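Side-chain contacts in putative transcriptional regulator (Streptomyces coelicolor, PDB 2HXI), which probably binds regulatory DNA and controls transcription as a dimeric, all-helical member of the TetR family: residues R28-T31 with E32-L35; F70-K73 with T74-L77; M136-E139 with V140-L144; Q189-V192 with A193-A197. One frame throughout, in Å; residues are numbered along the deposited sequence.

Contact 1 (R28-T31 with E32-L35)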
loop_
_atom_site.group_PDB
_atom_site.type_symbol
_atom_site.label_atom_id
_atom_site.label_comp_id
_atom_site.label_asym_id
_atom_site.label_seq_id
_atom_site.Cartn_x
_atom_site.Cartn_y
_atom_site.Cartn_z
ATOM N N ARG B 28 -20.257 26.306 21.150
ATOM C CA ARG B 28 -19.402 25.767 20.102
ATOM C C ARG B 28 -18.723 24.389 20.367
ATOM O O ARG B 28 -18.432 23.976 21.511
ATOM C CB ARG B 28 -18.567 26.851 19.330
ATOM C CG ARG B 28 -17.366 27.574 19.958
ATOM C CD ARG B 28 -16.696 28.453 18.854
ATOM N NE ARG B 28 -15.382 29.015 19.223
ATOM C CZ ARG B 28 -14.232 28.892 18.539
ATOM N NH1 ARG B 28 -13.142 29.471 19.019
ATOM N NH2 ARG B 28 -14.134 28.222 17.388
ATOM N N TRP B 29 -18.559 23.648 19.280
ATOM C CA TRP B 29 -18.093 22.272 19.356
ATOM C C TRP B 29 -16.591 22.252 19.620
ATOM O O TRP B 29 -15.882 23.189 19.240
ATOM C CB TRP B 29 -18.382 21.619 18.010
ATOM C CG TRP B 29 -19.804 21.674 17.596
ATOM C CD1 TRP B 29 -20.328 22.354 16.547
ATOM C CD2 TRP B 29 -20.877 20.973 18.205
ATOM N NE1 TRP B 29 -21.695 22.133 16.460
ATOM C CE2 TRP B 29 -22.049 21.278 17.479
ATOM C CE3 TRP B 29 -20.969 20.117 19.314
ATOM C CZ2 TRP B 29 -23.303 20.739 17.820
ATOM C CZ3 TRP B 29 -22.211 19.606 19.655
ATOM C CH2 TRP B 29 -23.355 19.914 18.905
ATOM N N SER B 30 -16.094 21.232 20.302
ATOM C CA SER B 30 -14.647 21.059 20.389
ATOM C C SER B 30 -14.158 20.490 19.056
ATOM O O SER B 30 -14.957 19.980 18.268
ATOM C CB SER B 30 -14.289 20.094 21.485
ATOM O OG SER B 30 -14.880 18.803 21.221
ATOM N N THR B 31 -12.850 20.529 18.847
ATOM C CA THR B 31 -12.189 19.918 17.686
ATOM C C THR B 31 -12.516 18.439 17.695
ATOM O O THR B 31 -12.932 17.887 16.669
ATOM C CB THR B 31 -10.660 20.137 17.738
ATOM O OG1 THR B 31 -10.393 21.542 17.816
ATOM C CG2 THR B 31 -9.945 19.582 16.476
ATOM N N GLU B 32 -12.352 17.810 18.857
ATOM C CA GLU B 32 -12.738 16.394 19.026
ATOM C C GLU B 32 -14.159 16.050 18.514
ATOM O O GLU B 32 -14.323 15.120 17.730
ATOM C CB GLU B 32 -12.478 15.893 20.459
ATOM C CG GLU B 32 -10.967 15.771 20.828
ATOM C CD GLU B 32 -10.256 17.125 21.122
ATOM O OE1 GLU B 32 -10.941 18.185 21.221
ATOM O OE2 GLU B 32 -8.995 17.107 21.269
ATOM N N GLN B 33 -15.169 16.819 18.910
ATOM C CA GLN B 33 -16.530 16.661 18.395
ATOM C C GLN B 33 -16.691 16.841 16.862
ATOM O O GLN B 33 -17.444 16.109 16.198
ATOM C CB GLN B 33 -17.484 17.582 19.154
ATOM C CG GLN B 33 -17.687 17.151 20.592
ATOM C CD GLN B 33 -18.451 18.157 21.336
ATOM O OE1 GLN B 33 -18.060 19.334 21.388
ATOM N NE2 GLN B 33 -19.595 17.741 21.885
ATOM N N ILE B 34 -16.046 17.868 16.327
ATOM C CA ILE B 34 -16.002 18.099 14.896
ATOM C C ILE B 34 -15.419 16.857 14.169
ATOM O O ILE B 34 -15.997 16.369 13.192
ATOM C CB ILE B 34 -15.179 19.386 14.583
ATOM C CG1 ILE B 34 -15.881 20.629 15.231
ATOM C CG2 ILE B 34 -15.011 19.565 13.098
ATOM C CD1 ILE B 34 -14.967 21.929 15.208
ATOM N N LEU B 35 -14.283 16.363 14.676
ATOM C CA LEU B 35 -13.585 15.227 14.038
ATOM C C LEU B 35 -14.453 13.958 14.049
ATOM O O LEU B 35 -14.486 13.219 13.044
ATOM C CB LEU B 35 -12.286 14.981 14.807
ATOM C CG LEU B 35 -11.319 16.141 14.638
ATOM C CD1 LEU B 35 -10.153 15.912 15.607
ATOM C CD2 LEU B 35 -10.848 16.315 13.284
#

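Contact 2 (F70-K73 with T74-L77)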
loop_
_atom_site.group_PDB
_atom_site.type_symbol
_atom_site.label_atom_id
_atom_site.label_comp_id
_atom_site.label_asym_id
_atom_site.label_seq_id
_atom_site.Cartn_x
_atom_site.Cartn_y
_atom_site.Cartn_z
ATOM N N PHE B 70 -8.657 23.866 11.874
ATOM C CA PHE B 70 -7.730 23.114 11.012
ATOM C C PHE B 70 -7.111 24.034 9.998
ATOM O O PHE B 70 -7.820 24.767 9.301
ATOM C CB PHE B 70 -8.474 21.960 10.313
ATOM C CG PHE B 70 -9.252 21.123 11.282
ATOM C CD1 PHE B 70 -8.588 20.251 12.146
ATOM C CD2 PHE B 70 -10.637 21.267 11.384
ATOM C CE1 PHE B 70 -9.297 19.517 13.070
ATOM C CE2 PHE B 70 -11.362 20.542 12.306
ATOM C CZ PHE B 70 -10.709 19.659 13.140
ATOM N N ARG B 71 -5.779 23.997 9.916
ATOM C CA ARG B 71 -5.066 24.805 8.949
ATOM C C ARG B 71 -5.687 24.691 7.527
ATOM O O ARG B 71 -5.742 25.685 6.802
ATOM C CB ARG B 71 -3.582 24.443 9.001
ATOM C CG ARG B 71 -2.678 25.133 8.012
ATOM C CD ARG B 71 -1.249 24.669 8.278
ATOM N NE ARG B 71 -0.746 25.237 9.536
ATOM C CZ ARG B 71 0.046 24.608 10.413
ATOM N NH1 ARG B 71 0.446 23.351 10.209
ATOM N NH2 ARG B 71 0.439 25.251 11.512
ATOM N N ASN B 72 -6.194 23.504 7.163
ATOM C CA ASN B 72 -6.717 23.224 5.789
ATOM C C ASN B 72 -7.422 21.855 5.705
ATOM O O ASN B 72 -7.434 21.107 6.679
ATOM C CB ASN B 72 -5.568 23.291 4.751
ATOM C CG ASN B 72 -4.362 22.409 5.129
ATOM O OD1 ASN B 72 -4.510 21.232 5.458
ATOM N ND2 ASN B 72 -3.151 22.990 5.072
ATOM N N LYS B 73 -7.968 21.506 4.540
ATOM C CA LYS B 73 -8.657 20.244 4.420
ATOM C C LYS B 73 -7.806 18.973 4.615
ATOM O O LYS B 73 -8.339 17.966 5.112
ATOM C CB LYS B 73 -9.387 20.133 3.086
ATOM C CG LYS B 73 -10.330 18.974 3.068
ATOM C CD LYS B 73 -11.033 18.836 1.718
ATOM C CE LYS B 73 -11.827 17.540 1.676
ATOM N NZ LYS B 73 -12.507 17.346 0.327
ATOM N N THR B 74 -6.514 18.987 4.224
ATOM C CA THR B 74 -5.745 17.759 4.415
ATOM C C THR B 74 -5.400 17.644 5.882
ATOM O O THR B 74 -5.328 16.531 6.397
ATOM C CB THR B 74 -4.478 17.567 3.447
ATOM O OG1 THR B 74 -3.258 17.777 4.169
ATOM C CG2 THR B 74 -4.560 18.386 2.199
ATOM N N GLU B 75 -5.244 18.792 6.571
ATOM C CA GLU B 75 -4.990 18.760 8.023
ATOM C C GLU B 75 -6.238 18.281 8.761
ATOM O O GLU B 75 -6.158 17.597 9.792
ATOM C CB GLU B 75 -4.547 20.118 8.570
ATOM C CG GLU B 75 -3.056 20.438 8.417
ATOM C CD GLU B 75 -2.143 19.223 8.632
ATOM O OE1 GLU B 75 -1.938 18.779 9.792
ATOM O OE2 GLU B 75 -1.617 18.716 7.622
ATOM N N LEU B 76 -7.396 18.672 8.230
ATOM C CA LEU B 76 -8.687 18.206 8.757
ATOM C C LEU B 76 -8.780 16.683 8.582
ATOM O O LEU B 76 -9.027 15.997 9.531
ATOM C CB LEU B 76 -9.839 18.910 8.016
ATOM C CG LEU B 76 -11.292 18.607 8.389
ATOM C CD1 LEU B 76 -12.265 19.478 7.579
ATOM C CD2 LEU B 76 -11.642 17.228 8.118
ATOM N N LEU B 77 -8.575 16.178 7.371
ATOM C CA LEU B 77 -8.594 14.721 7.091
ATOM C C LEU B 77 -7.573 13.929 7.886
ATOM O O LEU B 77 -7.884 12.859 8.353
ATOM C CB LEU B 77 -8.483 14.411 5.601
ATOM C CG LEU B 77 -9.719 14.804 4.764
ATOM C CD1 LEU B 77 -9.581 14.403 3.307
ATOM C CD2 LEU B 77 -11.050 14.262 5.374
#

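Contact 3 (M136-E139 with V140-L144)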
loop_
_atom_site.group_PDB
_atom_site.type_symbol
_atom_site.label_atom_id
_atom_site.label_comp_id
_atom_site.label_asym_id
_atom_site.label_seq_id
_atom_site.Cartn_x
_atom_site.Cartn_y
_atom_site.Cartn_z
HETATM N N MSE B 136 -1.502 4.111 19.723
HETATM C CA MSE B 136 -1.064 3.019 18.837
HETATM C C MSE B 136 0.458 2.891 18.898
HETATM O O MSE B 136 0.997 1.774 19.043
HETATM C CB MSE B 136 -1.612 3.231 17.392
HETATM C CG MSE B 136 -1.060 2.152 16.401
HETATM SE SE MSE B 136 0.695 2.475 15.687
HETATM C CE MSE B 136 0.371 4.106 14.629
HETATM N N MSE B 137 1.170 4.034 18.770
HETATM C CA MSE B 137 2.595 4.033 18.852
HETATM C C MSE B 137 3.121 3.520 20.154
HETATM O O MSE B 137 4.083 2.752 20.111
HETATM C CB MSE B 137 3.121 5.434 18.565
HETATM C CG MSE B 137 2.916 5.742 17.084
HETATM SE SE MSE B 137 3.303 7.705 16.879
HETATM C CE MSE B 137 5.112 7.434 16.524
ATOM N N GLU B 138 2.474 3.909 21.282
ATOM C CA GLU B 138 2.925 3.477 22.617
ATOM C C GLU B 138 2.897 1.917 22.656
ATOM O O GLU B 138 3.833 1.241 23.131
ATOM C CB GLU B 138 2.053 4.088 23.727
ATOM C CG GLU B 138 2.503 3.648 25.129
ATOM C CD GLU B 138 3.914 4.130 25.491
ATOM O OE1 GLU B 138 4.496 5.044 24.846
ATOM O OE2 GLU B 138 4.431 3.572 26.463
ATOM N N GLU B 139 1.807 1.334 22.173
ATOM C CA GLU B 139 1.718 -0.133 22.268
ATOM C C GLU B 139 2.731 -0.817 21.341
ATOM O O GLU B 139 3.345 -1.843 21.734
ATOM C CB GLU B 139 0.273 -0.570 21.985
ATOM C CG GLU B 139 0.122 -2.139 21.878
ATOM C CD GLU B 139 0.440 -2.917 23.172
ATOM O OE1 GLU B 139 0.805 -2.324 24.221
ATOM O OE2 GLU B 139 0.376 -4.176 23.110
ATOM N N VAL B 140 2.877 -0.337 20.111
ATOM C CA VAL B 140 3.855 -0.942 19.206
ATOM C C VAL B 140 5.273 -0.882 19.816
ATOM O O VAL B 140 6.017 -1.861 19.886
ATOM C CB VAL B 140 3.777 -0.298 17.803
ATOM C CG1 VAL B 140 4.853 -0.899 16.908
ATOM C CG2 VAL B 140 2.367 -0.537 17.163
ATOM N N LEU B 141 5.609 0.288 20.351
ATOM C CA LEU B 141 6.945 0.490 20.887
ATOM C C LEU B 141 7.162 -0.384 22.159
ATOM O O LEU B 141 8.244 -0.957 22.345
ATOM C CB LEU B 141 7.139 1.988 21.198
ATOM C CG LEU B 141 7.260 2.936 19.983
ATOM C CD1 LEU B 141 7.131 4.460 20.288
ATOM C CD2 LEU B 141 8.512 2.608 19.160
ATOM N N GLN B 142 6.149 -0.508 23.029
ATOM C CA GLN B 142 6.270 -1.349 24.226
ATOM C C GLN B 142 6.445 -2.806 23.775
ATOM O O GLN B 142 7.271 -3.541 24.313
ATOM C CB GLN B 142 5.023 -1.196 25.129
ATOM C CG GLN B 142 4.975 0.132 25.861
ATOM C CD GLN B 142 6.024 0.229 26.999
ATOM O OE1 GLN B 142 6.795 -0.703 27.249
ATOM N NE2 GLN B 142 6.027 1.350 27.694
ATOM N N ALA B 143 5.646 -3.216 22.798
ATOM C CA ALA B 143 5.801 -4.586 22.218
ATOM C C ALA B 143 7.203 -4.862 21.645
ATOM O O ALA B 143 7.789 -5.912 21.934
ATOM C CB ALA B 143 4.695 -4.881 21.187
ATOM N N LEU B 144 7.729 -3.905 20.895
ATOM C CA LEU B 144 9.086 -4.023 20.335
ATOM C C LEU B 144 10.139 -4.096 21.490
ATOM O O LEU B 144 11.089 -4.889 21.441
ATOM C CB LEU B 144 9.388 -2.855 19.411
ATOM C CG LEU B 144 8.593 -2.990 18.044
ATOM C CD1 LEU B 144 8.690 -1.686 17.203
ATOM C CD2 LEU B 144 9.071 -4.283 17.184
#

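Contact 4 (Q189-V192 with A193-A197)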
loop_
_atom_site.group_PDB
_atom_site.type_symbol
_atom_site.label_atom_id
_atom_site.label_comp_id
_atom_site.label_asym_id
_atom_site.label_seq_id
_atom_site.Cartn_x
_atom_site.Cartn_y
_atom_site.Cartn_z
ATOM N N GLN B 189 -13.351 -11.318 -13.429
ATOM C CA GLN B 189 -13.647 -9.897 -13.698
ATOM C C GLN B 189 -12.978 -9.341 -14.987
ATOM O O GLN B 189 -13.511 -9.514 -16.083
ATOM C CB GLN B 189 -13.464 -9.008 -12.424
ATOM C CG GLN B 189 -12.032 -8.870 -11.833
ATOM C CD GLN B 189 -11.866 -7.598 -10.959
ATOM O OE1 GLN B 189 -10.752 -7.018 -10.847
ATOM N NE2 GLN B 189 -12.990 -7.136 -10.360
ATOM N N PHE B 190 -11.816 -8.716 -14.880
ATOM C CA PHE B 190 -11.102 -8.240 -16.063
ATOM C C PHE B 190 -10.163 -9.304 -16.660
ATOM O O PHE B 190 -9.975 -10.363 -16.043
ATOM C CB PHE B 190 -10.399 -6.951 -15.705
ATOM C CG PHE B 190 -11.345 -5.918 -15.167
ATOM C CD1 PHE B 190 -12.159 -5.192 -16.040
ATOM C CD2 PHE B 190 -11.472 -5.717 -13.803
ATOM C CE1 PHE B 190 -13.091 -4.262 -15.546
ATOM C CE2 PHE B 190 -12.379 -4.771 -13.295
ATOM C CZ PHE B 190 -13.172 -4.031 -14.171
ATOM N N ARG B 191 -9.603 -9.031 -17.850
ATOM C CA ARG B 191 -8.866 -10.057 -18.607
ATOM C C ARG B 191 -7.592 -10.488 -17.900
ATOM O O ARG B 191 -6.736 -9.661 -17.639
ATOM C CB ARG B 191 -8.487 -9.569 -20.003
ATOM C CG ARG B 191 -8.031 -10.759 -20.881
ATOM C CD ARG B 191 -7.592 -10.333 -22.282
ATOM N NE ARG B 191 -6.825 -11.378 -22.988
ATOM C CZ ARG B 191 -7.124 -11.852 -24.195
ATOM N NH1 ARG B 191 -8.178 -11.368 -24.858
ATOM N NH2 ARG B 191 -6.368 -12.805 -24.749
ATOM N N VAL B 192 -7.463 -11.787 -17.612
ATOM C CA VAL B 192 -6.294 -12.298 -16.906
ATOM C C VAL B 192 -5.078 -12.441 -17.861
ATOM O O VAL B 192 -5.253 -12.823 -19.042
ATOM C CB VAL B 192 -6.601 -13.644 -16.140
ATOM C CG1 VAL B 192 -6.984 -14.726 -17.073
ATOM C CG2 VAL B 192 -5.414 -14.077 -15.360
ATOM N N ALA B 193 -3.867 -12.143 -17.344
ATOM C CA ALA B 193 -2.623 -12.128 -18.158
ATOM C C ALA B 193 -2.397 -13.432 -18.963
ATOM O O ALA B 193 -2.023 -13.389 -20.154
ATOM C CB ALA B 193 -1.398 -11.843 -17.254
ATOM N N VAL B 194 -2.636 -14.596 -18.352
ATOM C CA VAL B 194 -2.290 -15.846 -19.035
ATOM C C VAL B 194 -3.123 -16.146 -20.296
ATOM O O VAL B 194 -2.672 -16.894 -21.192
ATOM C CB VAL B 194 -2.399 -17.070 -18.103
ATOM C CG1 VAL B 194 -3.905 -17.408 -17.744
ATOM C CG2 VAL B 194 -1.684 -18.246 -18.783
ATOM N N LEU B 195 -4.309 -15.531 -20.371
ATOM C CA LEU B 195 -5.253 -15.881 -21.446
ATOM C C LEU B 195 -4.666 -15.392 -22.746
ATOM O O LEU B 195 -4.583 -14.182 -22.964
ATOM C CB LEU B 195 -6.636 -15.299 -21.209
ATOM C CG LEU B 195 -7.412 -15.758 -20.026
ATOM C CD1 LEU B 195 -8.718 -14.963 -20.099
ATOM C CD2 LEU B 195 -7.682 -17.252 -20.039
ATOM N N GLY B 196 -4.220 -16.327 -23.586
ATOM C CA GLY B 196 -3.656 -16.004 -24.877
ATOM C C GLY B 196 -2.125 -16.121 -24.867
ATOM O O GLY B 196 -1.501 -16.086 -25.894
ATOM N N ALA B 197 -1.528 -16.311 -23.691
ATOM C CA ALA B 197 -0.059 -16.479 -23.566
ATOM C C ALA B 197 0.442 -17.721 -24.250
ATOM O O ALA B 197 -0.146 -18.805 -24.105
ATOM C CB ALA B 197 0.328 -16.527 -22.055
HETATM O O HOH W 1 -4.796 -11.835 -21.469
#

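Contact 1 (R28-T31 with E32-L35)
The side-chain oxygen OE1 of Gln33 is gripped by two donors of Ser30. Ser30 N lies 2.9 Å from Gln33 OE1, in the carbonyl plane and on a lone pair, and its N-H points almost straight at the oxygen (171°). The hydroxyl adds a longer bond, Ser30 OG to Gln33 OE1 at 3.2 Å, tilted out of that plane. The same hydroxyl oxygen accepts from the main chain, with Gln33 N standing 3.1 Å from Ser30 OG. This reciprocal exchange is a capping box: Ser30 is the N-cap of helix 31-43, the opening helix of the TetR-type DNA-binding region. Ser30 OG reaches over the first helical turn because its chi1 of 60° tucks it in between the residue's own N and C atoms.

Gln33, extended beyond CG, brings its amide up to the edge of the Trp29 indole, the two planes being 76° apart. Its OE1 lies in the plane of the ring, 3.7 Å from Trp29 CE3. At the root of the side chain, Trp29 CB packs on Ile34 CG1 at 3.9 Å, while Trp29 NE1 is hydrogen-bonded to the carbonyl oxygen of Leu59 and ties this N-terminal loop to the chain after helix 52-58. Helical bonding starts with Ile34 N to Ser30 O and Leu35 N to Thr31 O, and Thr31 CG2 runs alongside Leu35 CD1 at 3.8 Å.

Contact 2 (F70-K73 with T74-L77)
This is a helix N-cap joined to a small hydrophobic contact, at the point where the chain leaves the predicted helix-turn-helix and enters helix 73-88. Asn72 is the capping residue: Glu75 N lies 2.8 Å from Asn72 OD1 and approaches it nearly in line with the C=O bond (168°), though the N-H itself is bent away from a straight path (151°). A chi1 of 52° swings the amide back over the start of the helix and brings the oxygen there. Glu75 passes the amide at a slant, its CG 3.4 Å from Asn72 OD1, and its bent chain takes the carboxylate away to a salt bridge with Arg78. Replacing Asn72 by an alanine would probably leave Glu75 N without its capping acceptor and let the first turn of the helix fray.

Two residues before the cap, Phe70 lays its ring against Leu76. Leu76 CA sits off-centre against the ring in a CH-pi contact, 4.3 Å from the Phe70 ring centroid, and Leu76 CG lies over a face of the same ring. Phe70 also packs on Ile34 and Leu35 of helix 31-43, while Leu76 reaches Val52 and Leu55 of helix 52-58. Lys73 stretches fully out beside Leu77, with Lys73 CE 4.2 Å from Leu77 CD1, so that its aliphatic part touches the leucine. The chemistry thus divides: Asn72 serves the first turn twice, OD1 accepting from Glu75 N and its carbonyl O from Leu76 N, while the side chains of Phe70 and Leu76 meet through apolar contact.

Contact 3 (M136-E139 with V140-L144)
Met136, a selenomethionine in this crystal, lies alongside Val140 one helical turn on, its SE 3.7 Å from Val140 CG2. Both belong to helix 131-146 in the TetR C-terminal region, the all-helical part that in TetR proteins carries most of the dimer interface. Two bends, at chi2 and chi3, curl the Met136 chain back beside the valine, and Tyr158 of helix 154-173 packs against both.

On another face, Glu138 and Gln142 also run side by side. Gln142 NE2 donates to Glu138 OE2 at 3.0 Å; the oxygen is met close to its C-O direction and lies near the amide plane of Gln142, although carboxylate and amide are turned 67° apart. The carboxylate has further partners across the dimer interface: Ala204 N of the second subunit bonds to OE2, and Leu205 N of the second subunit to OE1. Three N-H donors therefore surround this buried acid, which would be expected to stabilise its negative charge. With an alanine in place of Gln142, Glu138 OE2 loses its donor within the helix, and the carboxylate would probably be left to the second subunit's N-H groups and freer to turn.

Glu139 serves a different neighbour, its OE2 taking a salt bridge from Arg101 and a hydrogen bond from Tyr92 OH. Beneath these side chains the helical bonding is regular, and Leu141 CG packs over the carbonyl of the preceding turn, 3.2 Å from Met137 O.

Contact 4 (Q189-V192 with A193-A197)
Arg191 NH2 donates to the carbonyl of Leu195, 2.9 Å from Leu195 O. The oxygen lies at the guanidinium edge, close to its plane, but the donor stands above the carbonyl plane of Leu195 and not on a lone pair. A water sits at the same edge, 2.6 Å from Arg191 NE, from which it accepts. Val192 O and Leu195 O compete for the protons of this water together with other acceptors nearby. A nearly straight chain, chi1 -166°, carries the guanidinium to the turn.

Behind these bonds are two overlapping turns. The type I turn from Val192 to Leu195 is closed by Leu195 N to Val192 O at 3.2 Å. The type II turn from Val194 to Ala197 follows, closed by Ala197 N to Val194 O at 2.8 Å. Gly196 takes its third position with phi at 104°, where a CB would jam against the carbonyl oxygen of Leu195 and also strike Arg191 NH2. Within the first turn, Val192 CG1 approaches Val194 CG1 at 4.1 Å.

Further out, the segment is fastened to the second subunit. Arg191 N bonds to Glu75 and Arg191 O to Arg78 of that chain, Ala193 O bonds to Arg134 of the same chain, and the Phe190 ring makes a T-shaped stack with His126 of the second subunit. The segment thus runs as a loop between helix 154-173 and helix 203-208 of its own chain, laid across helices 73-88, 117-126 and 131-146 of the other subunit.

From the N terminus the four contacts follow in series; each spans a local turn, and none nests in or crosses another. Contact 1 starts helix 31-43 and contact 2 starts helix 73-88, and these two meet directly: Phe70 CZ lies 3.4 Å from both Leu35 CD2 and Thr31 CG2, packing the starts of the two helices together in the probable DNA-binding region. Contact 3 stands apart within helix 131-146, its centre about 27 Å from that of contact 2. Contact 4 lies farther along, about 43 Å between centres from contact 3, on an extended loop. Contacts 3 and 4 both engage the second subunit, and contact 4 also reaches that subunit's Glu75, the counterpart of a contact 2 residue.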